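Local coordinates for dihydroorotate dehydrogenase (Schistosoma mansoni, PDB 6UY4), which probably catalyses the quinone-dependent oxidation of (S)-dihydroorotate to orotate in pyrimidine synthesis, using flavin mononucleotide as its cofactor, at residues A[107-112]-A[350-355]; A[267-272]-A[329-334]; A[163-168]-A[193-198]. All blocks are in the same frame, centred on the assembly; numbering follows the deposited sequence.

Interaction 1 (A[107-112]-A[350-355]). With FMN (flavin mononucleotide), chain G.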
loop_
_atom_site.group_PDB
_atom_site.type_symbol
_atom_site.label_atom_id
_atom_site.label_comp_id
_atom_site.label_asym_id
_atom_site.label_seq_id
_atom_site.Cartn_x
_atom_site.Cartn_y
_atom_site.Cartn_z
ATOM N N PHE A 107 3.297 3.325 -13.386
ATOM C CA PHE A 107 2.720 3.862 -12.161
ATOM C C PHE A 107 3.129 5.316 -11.972
ATOM O O PHE A 107 4.274 5.696 -12.228
ATOM C CB PHE A 107 3.161 3.039 -10.951
ATOM C CG PHE A 107 2.581 1.656 -10.911
ATOM C CD1 PHE A 107 1.239 1.463 -10.633
ATOM C CD2 PHE A 107 3.380 0.548 -11.133
ATOM C CE1 PHE A 107 0.702 0.190 -10.589
ATOM C CE2 PHE A 107 2.850 -0.728 -11.089
ATOM C CZ PHE A 107 1.509 -0.906 -10.816
ATOM N N SER A 108 2.180 6.135 -11.517
ATOM C CA SER A 108 2.465 7.545 -11.287
ATOM C C SER A 108 3.140 7.795 -9.946
ATOM O O SER A 108 3.815 8.818 -9.791
ATOM C CB SER A 108 1.179 8.366 -11.370
ATOM O OG SER A 108 0.275 8.000 -10.342
ATOM N N HIS A 109 2.971 6.897 -8.978
ATOM C CA HIS A 109 3.652 7.038 -7.702
ATOM C C HIS A 109 3.886 5.662 -7.097
ATOM O O HIS A 109 3.090 4.739 -7.284
ATOM C CB HIS A 109 2.869 7.933 -6.730
ATOM C CG HIS A 109 1.528 7.391 -6.344
ATOM N ND1 HIS A 109 0.401 7.574 -7.116
ATOM C CD2 HIS A 109 1.131 6.689 -5.256
ATOM C CE1 HIS A 109 -0.632 6.999 -6.524
ATOM N NE2 HIS A 109 -0.216 6.455 -5.395
ATOM N N ILE A 110 5.000 5.537 -6.380
ATOM C CA ILE A 110 5.372 4.311 -5.685
ATOM C C ILE A 110 5.442 4.612 -4.196
ATOM O O ILE A 110 5.995 5.638 -3.787
ATOM C CB ILE A 110 6.719 3.750 -6.187
ATOM C CG1 ILE A 110 6.744 3.690 -7.715
ATOM C CG2 ILE A 110 6.983 2.375 -5.592
ATOM C CD1 ILE A 110 5.692 2.786 -8.306
ATOM N N GLU A 111 4.883 3.718 -3.389
ATOM C CA GLU A 111 4.882 3.858 -1.937
ATOM C C GLU A 111 5.901 2.868 -1.375
ATOM O O GLU A 111 5.590 1.703 -1.128
ATOM C CB GLU A 111 3.483 3.628 -1.368
ATOM C CG GLU A 111 3.370 3.838 0.133
ATOM C CD GLU A 111 1.929 3.968 0.591
ATOM O OE1 GLU A 111 1.172 4.736 -0.041
ATOM O OE2 GLU A 111 1.552 3.301 1.579
ATOM N N VAL A 112 7.132 3.343 -1.189
ATOM C CA VAL A 112 8.178 2.520 -0.598
ATOM C C VAL A 112 7.826 2.220 0.853
ATOM O O VAL A 112 7.371 3.098 1.596
ATOM C CB VAL A 112 9.541 3.227 -0.708
ATOM C CG1 VAL A 112 10.641 2.377 -0.089
ATOM C CG2 VAL A 112 9.860 3.544 -2.160
ATOM N N LEU A 350 -6.720 9.477 -5.186
ATOM C CA LEU A 350 -5.711 8.617 -5.782
ATOM C C LEU A 350 -6.125 7.167 -5.578
ATOM O O LEU A 350 -6.972 6.855 -4.737
ATOM C CB LEU A 350 -4.324 8.863 -5.173
ATOM C CG LEU A 350 -3.701 10.241 -5.405
ATOM C CD1 LEU A 350 -2.387 10.372 -4.651
ATOM C CD2 LEU A 350 -3.494 10.490 -6.890
ATOM N N VAL A 351 -5.521 6.275 -6.364
ATOM C CA VAL A 351 -5.788 4.846 -6.260
ATOM C C VAL A 351 -4.472 4.086 -6.342
ATOM O O VAL A 351 -3.520 4.519 -6.998
ATOM C CB VAL A 351 -6.770 4.354 -7.348
ATOM C CG1 VAL A 351 -8.163 4.921 -7.112
ATOM C CG2 VAL A 351 -6.267 4.719 -8.734
ATOM N N GLN A 352 -4.423 2.943 -5.658
ATOM C CA GLN A 352 -3.241 2.093 -5.634
ATOM C C GLN A 352 -3.660 0.640 -5.810
ATOM O O GLN A 352 -4.812 0.270 -5.572
ATOM C CB GLN A 352 -2.445 2.257 -4.332
ATOM C CG GLN A 352 -1.864 3.645 -4.118
ATOM C CD GLN A 352 -1.217 3.803 -2.755
ATOM O OE1 GLN A 352 -1.225 2.881 -1.940
ATOM N NE2 GLN A 352 -0.656 4.979 -2.500
ATOM N N LEU A 353 -2.701 -0.183 -6.229
ATOM C CA LEU A 353 -2.949 -1.599 -6.459
ATOM C C LEU A 353 -1.695 -2.388 -6.108
ATOM O O LEU A 353 -0.624 -1.824 -5.868
ATOM C CB LEU A 353 -3.384 -1.863 -7.907
ATOM C CG LEU A 353 -2.465 -1.399 -9.043
ATOM C CD1 LEU A 353 -1.456 -2.474 -9.431
ATOM C CD2 LEU A 353 -3.282 -0.968 -10.252
ATOM N N TYR A 354 -1.841 -3.711 -6.090
ATOM C CA TYR A 354 -0.737 -4.602 -5.759
ATOM C C TYR A 354 -0.982 -5.978 -6.364
ATOM O O TYR A 354 -0.190 -6.452 -7.185
ATOM C CB TYR A 354 -0.572 -4.706 -4.238
ATOM C CG TYR A 354 0.703 -5.376 -3.762
ATOM C CD1 TYR A 354 1.614 -4.685 -2.980
ATOM C CD2 TYR A 354 0.988 -6.701 -4.079
ATOM C CE1 TYR A 354 2.770 -5.285 -2.534
ATOM C CE2 TYR A 354 2.148 -7.307 -3.641
ATOM C CZ TYR A 354 3.036 -6.595 -2.869
ATOM O OH TYR A 354 4.192 -7.194 -2.425
ATOM N N THR A 355 -2.076 -6.623 -5.958
ATOM C CA THR A 355 -2.325 -7.999 -6.375
ATOM C C THR A 355 -2.567 -8.093 -7.876
ATOM O O THR A 355 -2.076 -9.020 -8.531
ATOM C CB THR A 355 -3.511 -8.573 -5.602
ATOM O OG1 THR A 355 -3.238 -8.518 -4.196
ATOM C CG2 THR A 355 -3.761 -10.015 -6.005
HETATM N N1 FMN G . 0.664 -2.570 3.089
HETATM C C2 FMN G . 1.430 -1.733 3.876
HETATM O O2 FMN G . 0.957 -0.675 4.289
HETATM N N3 FMN G . 2.726 -2.077 4.199
HETATM C C4 FMN G . 3.264 -3.262 3.740
HETATM O O4 FMN G . 4.419 -3.568 4.030
HETATM C C4A FMN G . 2.497 -4.108 2.948
HETATM N N5 FMN G . 3.028 -5.294 2.487
HETATM C C5A FMN G . 2.267 -6.132 1.698
HETATM C C6 FMN G . 2.811 -7.325 1.235
HETATM C C7 FMN G . 2.051 -8.176 0.443
HETATM C C7M FMN G . 2.643 -9.463 -0.054
HETATM C C8 FMN G . 0.744 -7.833 0.112
HETATM C C8M FMN G . -0.080 -8.749 -0.744
HETATM C C9 FMN G . 0.201 -6.639 0.577
HETATM C C9A FMN G . 0.960 -5.784 1.370
HETATM N N10 FMN G . 0.428 -4.593 1.834
HETATM C C10 FMN G . 1.193 -3.758 2.624
HETATM C "C1'" FMN G . -0.978 -4.196 1.501
HETATM C "C2'" FMN G . -1.022 -3.436 0.181
HETATM O "O2'" FMN G . -0.137 -2.339 0.231
HETATM C "C3'" FMN G . -2.426 -2.921 -0.103
HETATM O "O3'" FMN G . -2.899 -2.201 1.014
HETATM C "C4'" FMN G . -3.402 -4.047 -0.428
HETATM O "O4'" FMN G . -2.716 -5.181 -0.913
HETATM C "C5'" FMN G . -4.373 -3.555 -1.488
HETATM O "O5'" FMN G . -5.125 -4.621 -2.012
HETATM P P FMN G . -4.932 -5.011 -3.559
HETATM O O1P FMN G . -5.896 -6.124 -3.885
HETATM O O2P FMN G . -5.182 -3.810 -4.440
HETATM O O3P FMN G . -3.522 -5.506 -3.757
#
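One amide nitrogen, Gln352 NE2, reaches across from strand 350-353 and gives hydrogen bonds to two residues of strand 109-112 at once, His109 and Glu111. The two strands are not paired: in this TIM-type barrel, strand 86-88 lies between them, and their axes, 9.1 Å apart at closest approach, run at 61° to each other. Contact is therefore made by side chains, the polar ones pointing into the barrel. Gln352 is extended beyond CG, which carries its amide to both acceptors. Gln352 NE2 meets His109 NE2 at 3.3 Å, at the edge of the imidazole and in its plane, with the ring and amide turned 51° apart. The bond from Gln352 NE2 to Glu111 OE1 is 3.1 Å long and approaches from above the carboxylate plane. Through its other ring nitrogen, ND1, His109 donates to Ser108 OG, a hydroxyl also bonded to His84 O and Ile86 O; imidazole and amide are thus both fixed in rotation. Asn169 holds the other carboxylate oxygen, Glu111 OE2. Just before strand 109-112, Leu353 CD1 lies at the edge of the Phe107 ring, 3.6 Å from CE1. The chain then continues to the flavin: one face of the Tyr354 ring lies against the dimethylbenzene end of FMN. Just beyond, the backbone N of Thr355 donates to phosphate oxygen O3P of FMN at 2.9 Å, and Thr355 OG1 bonds to the same oxygen.

Interaction 2 (A[267-272]-A[329-334]). With FMN (flavin mononucleotide), chain G.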
loop_
_atom_site.group_PDB
_atom_site.type_symbol
_atom_site.label_atom_id
_atom_site.label_comp_id
_atom_site.label_asym_id
_atom_site.label_seq_id
_atom_site.Cartn_x
_atom_site.Cartn_y
_atom_site.Cartn_z
ATOM N N GLY A 267 -4.255 13.273 4.970
ATOM C CA GLY A 267 -4.984 12.378 4.092
ATOM C C GLY A 267 -5.007 10.987 4.682
ATOM O O GLY A 267 -4.305 10.685 5.652
ATOM N N MET A 268 -5.831 10.136 4.077
ATOM C CA MET A 268 -6.000 8.768 4.537
ATOM C C MET A 268 -5.941 7.811 3.355
ATOM O O MET A 268 -6.222 8.178 2.211
ATOM C CB MET A 268 -7.323 8.584 5.292
ATOM C CG MET A 268 -7.402 9.350 6.599
ATOM S SD MET A 268 -8.936 9.037 7.490
ATOM C CE MET A 268 -8.855 7.256 7.668
ATOM N N ILE A 269 -5.575 6.568 3.654
ATOM C CA ILE A 269 -5.468 5.502 2.666
ATOM C C ILE A 269 -6.404 4.379 3.090
ATOM O O ILE A 269 -6.267 3.834 4.193
ATOM C CB ILE A 269 -4.025 4.994 2.527
ATOM C CG1 ILE A 269 -3.121 6.103 1.981
ATOM C CG2 ILE A 269 -3.974 3.773 1.630
ATOM C CD1 ILE A 269 -1.679 5.683 1.804
ATOM N N ILE A 270 -7.354 4.040 2.223
ATOM C CA ILE A 270 -8.359 3.017 2.499
ATOM C C ILE A 270 -8.353 2.040 1.330
ATOM O O ILE A 270 -8.731 2.408 0.211
ATOM C CB ILE A 270 -9.760 3.616 2.699
ATOM C CG1 ILE A 270 -9.755 4.672 3.808
ATOM C CG2 ILE A 270 -10.767 2.523 3.015
ATOM C CD1 ILE A 270 -9.583 6.093 3.310
ATOM N N SER A 271 -7.933 0.799 1.578
ATOM C CA SER A 271 -7.494 0.335 2.891
ATOM C C SER A 271 -6.380 -0.697 2.747
ATOM O O SER A 271 -5.774 -0.825 1.682
ATOM C CB SER A 271 -8.661 -0.276 3.671
ATOM O OG SER A 271 -9.208 -1.384 2.977
ATOM N N ASN A 272 -6.121 -1.439 3.824
ATOM C CA ASN A 272 -5.138 -2.515 3.796
ATOM C C ASN A 272 -5.830 -3.836 3.476
ATOM O O ASN A 272 -6.797 -3.862 2.709
ATOM C CB ASN A 272 -4.388 -2.592 5.129
ATOM C CG ASN A 272 -2.998 -3.191 4.987
ATOM O OD1 ASN A 272 -2.814 -4.221 4.339
ATOM N ND2 ASN A 272 -2.011 -2.540 5.590
ATOM N N ILE A 329 -6.968 7.903 -0.650
ATOM C CA ILE A 329 -6.340 7.004 -1.611
ATOM C C ILE A 329 -7.057 5.665 -1.521
ATOM O O ILE A 329 -6.913 4.940 -0.528
ATOM C CB ILE A 329 -4.835 6.847 -1.358
ATOM C CG1 ILE A 329 -4.127 8.196 -1.496
ATOM C CG2 ILE A 329 -4.239 5.831 -2.318
ATOM C CD1 ILE A 329 -2.617 8.110 -1.377
ATOM N N GLY A 330 -7.835 5.339 -2.549
ATOM C CA GLY A 330 -8.540 4.074 -2.586
ATOM C C GLY A 330 -7.653 2.926 -3.018
ATOM O O GLY A 330 -7.125 2.926 -4.135
ATOM N N VAL A 331 -7.471 1.943 -2.141
ATOM C CA VAL A 331 -6.618 0.794 -2.414
ATOM C C VAL A 331 -7.393 -0.473 -2.085
ATOM O O VAL A 331 -8.162 -0.509 -1.117
ATOM C CB VAL A 331 -5.302 0.847 -1.606
ATOM C CG1 VAL A 331 -4.273 -0.094 -2.205
ATOM C CG2 VAL A 331 -4.757 2.265 -1.549
ATOM N N GLY A 332 -7.197 -1.511 -2.893
ATOM C CA GLY A 332 -7.798 -2.796 -2.600
ATOM C C GLY A 332 -8.665 -3.369 -3.700
ATOM O O GLY A 332 -9.794 -2.918 -3.914
ATOM N N GLY A 333 -8.146 -4.374 -4.401
ATOM C CA GLY A 333 -8.940 -5.108 -5.365
ATOM C C GLY A 333 -9.145 -4.438 -6.701
ATOM O O GLY A 333 -10.061 -4.821 -7.435
ATOM N N ILE A 334 -8.325 -3.450 -7.048
ATOM C CA ILE A 334 -8.437 -2.789 -8.345
ATOM C C ILE A 334 -7.807 -3.699 -9.394
ATOM O O ILE A 334 -6.596 -3.925 -9.387
ATOM C CB ILE A 334 -7.772 -1.410 -8.336
ATOM C CG1 ILE A 334 -8.566 -0.441 -7.462
ATOM C CG2 ILE A 334 -7.650 -0.869 -9.752
ATOM C CD1 ILE A 334 -8.007 0.959 -7.454
HETATM N N1 FMN G . 0.664 -2.570 3.089
HETATM C C2 FMN G . 1.430 -1.733 3.876
HETATM O O2 FMN G . 0.957 -0.675 4.289
HETATM N N3 FMN G . 2.726 -2.077 4.199
HETATM C C4 FMN G . 3.264 -3.262 3.740
HETATM O O4 FMN G . 4.419 -3.568 4.030
HETATM C C4A FMN G . 2.497 -4.108 2.948
HETATM N N5 FMN G . 3.028 -5.294 2.487
HETATM C C5A FMN G . 2.267 -6.132 1.698
HETATM C C6 FMN G . 2.811 -7.325 1.235
HETATM C C7 FMN G . 2.051 -8.176 0.443
HETATM C C7M FMN G . 2.643 -9.463 -0.054
HETATM C C8 FMN G . 0.744 -7.833 0.112
HETATM C C8M FMN G . -0.080 -8.749 -0.744
HETATM C C9 FMN G . 0.201 -6.639 0.577
HETATM C C9A FMN G . 0.960 -5.784 1.370
HETATM N N10 FMN G . 0.428 -4.593 1.834
HETATM C C10 FMN G . 1.193 -3.758 2.624
HETATM C "C1'" FMN G . -0.978 -4.196 1.501
HETATM C "C2'" FMN G . -1.022 -3.436 0.181
HETATM O "O2'" FMN G . -0.137 -2.339 0.231
HETATM C "C3'" FMN G . -2.426 -2.921 -0.103
HETATM O "O3'" FMN G . -2.899 -2.201 1.014
HETATM C "C4'" FMN G . -3.402 -4.047 -0.428
HETATM O "O4'" FMN G . -2.716 -5.181 -0.913
HETATM C "C5'" FMN G . -4.373 -3.555 -1.488
HETATM O "O5'" FMN G . -5.125 -4.621 -2.012
HETATM P P FMN G . -4.932 -5.011 -3.559
HETATM O O1P FMN G . -5.896 -6.124 -3.885
HETATM O O2P FMN G . -5.182 -3.810 -4.440
HETATM O O3P FMN G . -3.522 -5.506 -3.757
#
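The flat groups that meet between 267-272 and 329-334 are peptides, and their carbonyls are not all met in the same way. Ile329 N approaches Met268 O in its carbonyl plane, at 3.0 Å. Ile270 O is instead met from above its plane by Val331 N, at 2.7 Å. This carbonyl belongs to the peptide leading into Ser271, which is cis, and beyond that cis bond Ser271 N still finds Val331 O. In the other direction Ile329 O accepts from Ile270 N at 2.9 Å, so the strands are joined by bonds alternating in direction, as parallel neighbours are. They are adjacent staves of the TIM-type barrel, with axes 4.8 Å apart and nearly aligned, 12° between them. Ile269 and Ile329 lie side by side, pointing the same way into the barrel, Ile269 CG1 against Ile329 CB. With CG2 anti to its backbone N, Ile269 turns this methyl to Val331 CG2, 3.6 Å away. Ile270 points to the other face, where helix 305-321 covers it with Cys314 and Leu315. At the C-terminal ends of the strands lies FMN. Its ribityl O3' makes a weak bond to Ser271 O, and Val331 CG1 packs on C5'. The glycine turn presents Gly333 N to the phosphate: it donates to O1P of FMN at 2.9 Å and more weakly to O2P.

Interaction 3 (A[163-168]-A[193-198])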
loop_
_atom_site.group_PDB
_atom_site.type_symbol
_atom_site.label_atom_id
_atom_site.label_comp_id
_atom_site.label_asym_id
_atom_site.label_seq_id
_atom_site.Cartn_x
_atom_site.Cartn_y
_atom_site.Cartn_z
ATOM N N ARG A 163 9.902 12.786 -12.414
ATOM C CA ARG A 163 9.510 11.538 -13.053
ATOM C C ARG A 163 8.404 10.808 -12.305
ATOM O O ARG A 163 8.008 9.716 -12.727
ATOM C CB ARG A 163 10.727 10.617 -13.203
ATOM C CG ARG A 163 11.862 11.213 -14.023
ATOM C CD ARG A 163 13.079 10.299 -14.038
ATOM N NE ARG A 163 12.809 9.027 -14.705
ATOM C CZ ARG A 163 13.053 8.791 -15.990
ATOM N N GLY A 164 7.900 11.369 -11.218
ATOM C CA GLY A 164 6.840 10.742 -10.459
ATOM C C GLY A 164 6.902 11.163 -9.005
ATOM O O GLY A 164 7.653 12.058 -8.627
ATOM N N VAL A 165 6.091 10.488 -8.195
ATOM C CA VAL A 165 5.966 10.765 -6.770
ATOM C C VAL A 165 6.377 9.518 -5.998
ATOM O O VAL A 165 6.086 8.396 -6.420
ATOM C CB VAL A 165 4.527 11.192 -6.409
ATOM C CG1 VAL A 165 4.379 11.413 -4.913
ATOM C CG2 VAL A 165 4.142 12.448 -7.175
ATOM N N ILE A 166 7.068 9.713 -4.878
ATOM C CA ILE A 166 7.502 8.611 -4.027
ATOM C C ILE A 166 7.057 8.899 -2.602
ATOM O O ILE A 166 7.381 9.955 -2.046
ATOM C CB ILE A 166 9.023 8.395 -4.083
ATOM C CG1 ILE A 166 9.446 7.928 -5.478
ATOM C CG2 ILE A 166 9.458 7.393 -3.022
ATOM C CD1 ILE A 166 8.844 6.612 -5.895
ATOM N N GLY A 167 6.314 7.965 -2.015
ATOM C CA GLY A 167 5.948 8.051 -0.616
ATOM C C GLY A 167 6.634 6.974 0.195
ATOM O O GLY A 167 7.085 5.970 -0.363
ATOM N N VAL A 168 6.729 7.165 1.507
ATOM C CA VAL A 168 7.368 6.204 2.398
ATOM C C VAL A 168 6.364 5.790 3.462
ATOM O O VAL A 168 5.763 6.644 4.124
ATOM C CB VAL A 168 8.643 6.779 3.042
ATOM C CG1 VAL A 168 9.256 5.764 3.991
ATOM C CG2 VAL A 168 9.643 7.175 1.969
ATOM N N VAL A 193 13.114 13.819 2.365
ATOM C CA VAL A 193 13.306 13.287 1.022
ATOM C C VAL A 193 12.027 12.726 0.411
ATOM O O VAL A 193 11.928 12.669 -0.824
ATOM C CB VAL A 193 14.417 12.216 0.999
ATOM C CG1 VAL A 193 15.735 12.808 1.474
ATOM C CG2 VAL A 193 14.023 11.016 1.852
ATOM N N ALA A 194 11.053 12.314 1.217
ATOM C CA ALA A 194 9.833 11.716 0.701
ATOM C C ALA A 194 8.811 12.785 0.336
ATOM O O ALA A 194 8.741 13.847 0.960
ATOM C CB ALA A 194 9.225 10.757 1.725
ATOM N N ASP A 195 8.009 12.488 -0.689
ATOM C CA ASP A 195 6.927 13.395 -1.059
ATOM C C ASP A 195 5.774 13.319 -0.067
ATOM O O ASP A 195 5.112 14.331 0.190
ATOM C CB ASP A 195 6.434 13.086 -2.472
ATOM C CG ASP A 195 7.482 13.370 -3.530
ATOM O OD1 ASP A 195 8.295 14.298 -3.329
ATOM O OD2 ASP A 195 7.494 12.666 -4.561
ATOM N N TYR A 196 5.515 12.138 0.492
ATOM C CA TYR A 196 4.521 11.989 1.543
ATOM C C TYR A 196 4.902 10.804 2.415
ATOM O O TYR A 196 5.650 9.916 2.000
ATOM C CB TYR A 196 3.104 11.818 0.973
ATOM C CG TYR A 196 2.877 10.541 0.191
ATOM C CD1 TYR A 196 2.403 9.393 0.817
ATOM C CD2 TYR A 196 3.114 10.488 -1.176
ATOM C CE1 TYR A 196 2.186 8.228 0.106
ATOM C CE2 TYR A 196 2.898 9.325 -1.896
ATOM C CZ TYR A 196 2.434 8.199 -1.248
ATOM O OH TYR A 196 2.218 7.039 -1.954
ATOM N N LEU A 197 4.379 10.806 3.638
ATOM C CA LEU A 197 4.627 9.755 4.610
ATOM C C LEU A 197 3.306 9.108 5.006
ATOM O O LEU A 197 2.263 9.767 5.045
ATOM C CB LEU A 197 5.337 10.304 5.853
ATOM C CG LEU A 197 6.656 11.042 5.611
ATOM C CD1 LEU A 197 7.104 11.768 6.869
ATOM C CD2 LEU A 197 7.737 10.083 5.133
ATOM N N VAL A 198 3.359 7.808 5.292
ATOM C CA VAL A 198 2.179 7.028 5.647
ATOM C C VAL A 198 2.457 6.281 6.943
ATOM O O VAL A 198 3.576 5.808 7.173
ATOM C CB VAL A 198 1.787 6.039 4.528
ATOM C CG1 VAL A 198 0.466 5.356 4.856
ATOM C CG2 VAL A 198 1.698 6.750 3.193
#
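Strands 165-168 and 196-198 run parallel, their axes 4.8 Å apart at closest approach and splayed by 34°, with the backbone bonds Val168 N to Tyr196 O (3.0 Å) and Val198 N to Val168 O (2.9 Å). Ahead of the second strand, Asp195 grips Ile166 twice: its backbone N donates to Ile166 O at 2.9 Å, nearly along the C=O axis, while its carboxylate OD2 accepts from Ile166 N at 3.0 Å. That N-H arrives on the anti side of OD2, 30° out of the carboxylate plane. With CG of Asp195 beside its backbone N (chi1 -66°), the carboxylate is brought to Ile166 N, and Val165 CG1 packs against the same side chain. The same carboxylate forms a salt bridge with Arg158 through OD1 and a hydrogen bond with Trp160 through OD2, so this buried charge is well matched, which would favour the ionised form. Tyr196 places its ring flat over the backbone of Gly167, a residue without a side chain, whose CA lies 3.5 Å from the ring centroid in a CH-pi contact. Val165 CG1 meets the ring edge, 4.0 Å from Tyr196 CE2, and Tyr196 OH is hydrogen-bonded to Glu111 OE1. On the opposite face of the sheet, Val168 CG2 touches Ala194 CB at 3.6 Å and Leu197 CD2 lies against Val168 CB. Helix 179-190 links the two strands, making this the parallel strand pair of a beta-alpha-beta crossover, the repeating unit of the TIM barrel.

Overall arrangement
All three contacts belong to one parallel barrel sheet with FMN at the C-terminal ends of its strands. Interactions 1 and 2, whose centres are about 10 Å apart, share a strand border: Leu350 O and Gly330 N lie 2.8 Å apart, a probable hydrogen bond, and both contacts supply phosphate ligands, Thr355 and Gly333. Interaction 3 borders the other side of interaction 1, where Ile110 O probably accepts from Gly167 N at 2.9 Å. Glu111 lies where all three converge, near Ile269 of interaction 2 and Tyr196 of interaction 3. Interactions 2 and 3, with centres about 16 Å apart, meet inside the barrel, over intervening strand 238-242, through Ile269 CD1 and Val198 CG1, 3.7 Å apart, close to the FMN-binding Lys241.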